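Local coordinates for sporozoite microneme protein essential for cell traversal (Plasmodium berghei, PDB 4U5A) that is a microneme protein of malaria sporozoites, essential for their traversal of host cells, and folds as a four-helix bundle, at residues N190-Q193 with I194-N198. Residues are numbered along the deposited sequence; the frame is centred on the assembly and turned at random.
Sequences NDLQ and IKLKN
The side-chain amide of Asn190 meets the end of Ile194 one turn further along helix 167-197. Ile194 CD1 lies over one face of this amide, displaced outward beyond Asn190 ND2, at 3.6 Å from it. CG1 of Ile194 lies anti to its own carbonyl carbon (chi1 -72°), which carries the chain back past Asn190 O to the amide. This pair is on an exposed side of the helix. Leu192 and Leu196 run side by side and point the same way. Leu192 CD1 touches Leu196 CD1 at 4.0 Å. Ile68, Ile71 and Phe75 of helix 59-84, with Val101 and Ile105 of helix 88-126, pack around them.

The backbone makes i to i+4 bonds. Ile194 N reaches Asn190 O at 3.1 Å and, weakly, Asp191 O at 3.3 Å. Lys195 N reaches Asp191 O at 2.9 Å, and Leu196 N reaches Leu192 O at 3.0 Å. The bond from Lys197 N to Gln193 O is weak, at 3.3 Å.

The buried leucines are consistent with a helix that has one face in the bundle core. Lys195 lies against helix 88-126 at the core edge, in cation-pi contact with Phe104. Asp191 OD1 and Lys195 NZ stay 5.5 Å apart, so any attraction is probably modest.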
ATOM      1  N   ASN A 190      -7.357   6.990   7.972  1.00 36.27           N
ATOM      2  CA  ASN A 190      -8.157   7.341   9.137  1.00 43.53           C
ATOM      3  C   ASN A 190      -7.518   6.806  10.419  1.00 46.63           C
ATOM      4  O   ASN A 190      -7.509   7.491  11.442  1.00 55.08           O
ATOM      5  CB  ASN A 190      -9.585   6.810   8.987  1.00 40.72           C
ATOM      6  CG  ASN A 190     -10.510   7.302  10.087  1.00 58.73           C
ATOM      7  OD1 ASN A 190     -10.823   8.489  10.163  1.00 55.70           O
ATOM      8  ND2 ASN A 190     -10.961   6.387  10.938  1.00 64.59           N
ATOM      9  N   ASP A 191      -6.979   5.591  10.359  1.00 47.40           N
ATOM     10  CA  ASP A 191      -6.286   5.005  11.506  1.00 48.77           C
ATOM     11  C   ASP A 191      -5.036   5.806  11.866  1.00 40.03           C
ATOM     12  O   ASP A 191      -4.725   5.987  13.043  1.00 36.83           O
ATOM     13  CB  ASP A 191      -5.907   3.546  11.229  1.00 48.92           C
ATOM     14  CG  ASP A 191      -7.116   2.629  11.156  1.00 66.25           C
ATOM     15  OD1 ASP A 191      -8.165   2.969  11.744  1.00 71.43           O
ATOM     16  OD2 ASP A 191      -7.011   1.561  10.514  1.00 64.01           O
ATOM     17  N   LEU A 192      -4.331   6.285  10.846  1.00 42.11           N
ATOM     18  CA  LEU A 192      -3.130   7.091  11.041  1.00 37.23           C
ATOM     19  C   LEU A 192      -3.453   8.413  11.736  1.00 37.96           C
ATOM     20  O   LEU A 192      -2.749   8.834  12.653  1.00 39.52           O
ATOM     21  CB  LEU A 192      -2.445   7.359   9.701  1.00 32.99           C
ATOM     22  CG  LEU A 192      -1.244   8.306   9.725  1.00 30.45           C
ATOM     23  CD1 LEU A 192      -0.115   7.734  10.559  1.00 37.34           C
ATOM     24  CD2 LEU A 192      -0.765   8.584   8.312  1.00 30.53           C
ATOM     25  N   GLN A 193      -4.519   9.067  11.290  1.00 43.44           N
ATOM     26  CA  GLN A 193      -4.924  10.336  11.875  1.00 38.59           C
ATOM     27  C   GLN A 193      -5.400  10.165  13.311  1.00 48.68           C
ATOM     28  O   GLN A 193      -5.277  11.080  14.126  1.00 58.31           O
ATOM     29  CB  GLN A 193      -6.009  10.997  11.026  1.00 34.99           C
ATOM     30  CG  GLN A 193      -5.463  11.717   9.801  1.00 44.50           C
ATOM     31  CD  GLN A 193      -6.551  12.308   8.932  1.00 45.54           C
ATOM     32  OE1 GLN A 193      -7.662  11.782   8.861  1.00 72.00           O
ATOM     33  NE2 GLN A 193      -6.243  13.419   8.280  1.00 31.94           N
ATOM     34  N   ILE A 194      -5.930   8.987  13.620  1.00 33.33           N
ATOM     35  CA  ILE A 194      -6.379   8.691  14.974  1.00 35.61           C
ATOM     36  C   ILE A 194      -5.187   8.425  15.894  1.00 49.62           C
ATOM     37  O   ILE A 194      -5.107   8.976  16.993  1.00 53.90           O
ATOM     38  CB  ILE A 194      -7.341   7.486  14.993  1.00 45.43           C
ATOM     39  CG1 ILE A 194      -8.688   7.883  14.381  1.00 52.39           C
ATOM     40  CG2 ILE A 194      -7.552   6.984  16.411  1.00 39.92           C
ATOM     41  CD1 ILE A 194      -9.683   6.745  14.284  1.00 53.97           C
ATOM     42  N   LYS A 195      -4.255   7.594  15.438  1.00 40.10           N
ATOM     43  CA  LYS A 195      -3.100   7.233  16.254  1.00 42.67           C
ATOM     44  C   LYS A 195      -2.177   8.422  16.501  1.00 42.10           C
ATOM     45  O   LYS A 195      -1.570   8.526  17.566  1.00 48.50           O
ATOM     46  CB  LYS A 195      -2.316   6.092  15.601  1.00 35.43           C
ATOM     47  CG  LYS A 195      -2.951   4.731  15.792  1.00 38.93           C
ATOM     48  CD  LYS A 195      -2.071   3.606  15.271  1.00 46.79           C
ATOM     49  CE  LYS A 195      -2.629   2.256  15.697  1.00 50.37           C
ATOM     50  NZ  LYS A 195      -4.047   2.095  15.268  1.00 65.02           N
ATOM     51  N   LEU A 196      -2.080   9.324  15.529  1.00 43.08           N
ATOM     52  CA  LEU A 196      -1.250  10.513  15.690  1.00 51.21           C
ATOM     53  C   LEU A 196      -1.874  11.475  16.692  1.00 46.03           C
ATOM     54  O   LEU A 196      -1.169  12.154  17.436  1.00 51.23           O
ATOM     55  CB  LEU A 196      -1.036  11.217  14.349  1.00 31.46           C
ATOM     56  CG  LEU A 196      -0.070  10.537  13.380  1.00 38.82           C
ATOM     57  CD1 LEU A 196       0.079  11.364  12.118  1.00 36.16           C
ATOM     58  CD2 LEU A 196       1.283  10.326  14.043  1.00 24.52           C
ATOM     59  N   LYS A 197      -3.201  11.522  16.711  1.00 52.41           N
ATOM     60  CA  LYS A 197      -3.914  12.383  17.643  1.00 53.53           C
ATOM     61  C   LYS A 197      -3.713  11.915  19.085  1.00 52.84           C
ATOM     62  O   LYS A 197      -3.640  12.728  20.006  1.00 62.09           O
ATOM     63  CB  LYS A 197      -5.403  12.429  17.301  1.00 50.57           C
ATOM     64  CG  LYS A 197      -6.164  13.508  18.048  1.00 61.27           C
ATOM     65  CD  LYS A 197      -7.665  13.340  17.910  1.00 80.38           C
ATOM     66  CE  LYS A 197      -8.400  14.251  18.883  1.00 91.86           C
ATOM     67  NZ  LYS A 197      -9.865  13.986  18.912  1.00 88.83           N
ATOM     68  N   ASN A 198      -3.602  10.602  19.270  1.00 44.61           N
ATOM     69  CA  ASN A 198      -3.424  10.013  20.596  1.00 55.87           C
ATOM     70  C   ASN A 198      -2.046  10.302  21.182  1.00 63.16           C
ATOM     71  O   ASN A 198      -1.786  10.016  22.350  1.00 81.95           O
ATOM     72  CB  ASN A 198      -3.646   8.498  20.542  1.00 47.18           C
ATOM     73  CG  ASN A 198      -5.111   8.124  20.432  1.00 65.99           C
ATOM     74  OD1 ASN A 198      -5.986   8.988  20.383  1.00 67.70           O
ATOM     75  ND2 ASN A 198      -5.385   6.825  20.390  1.00 85.20           N
TER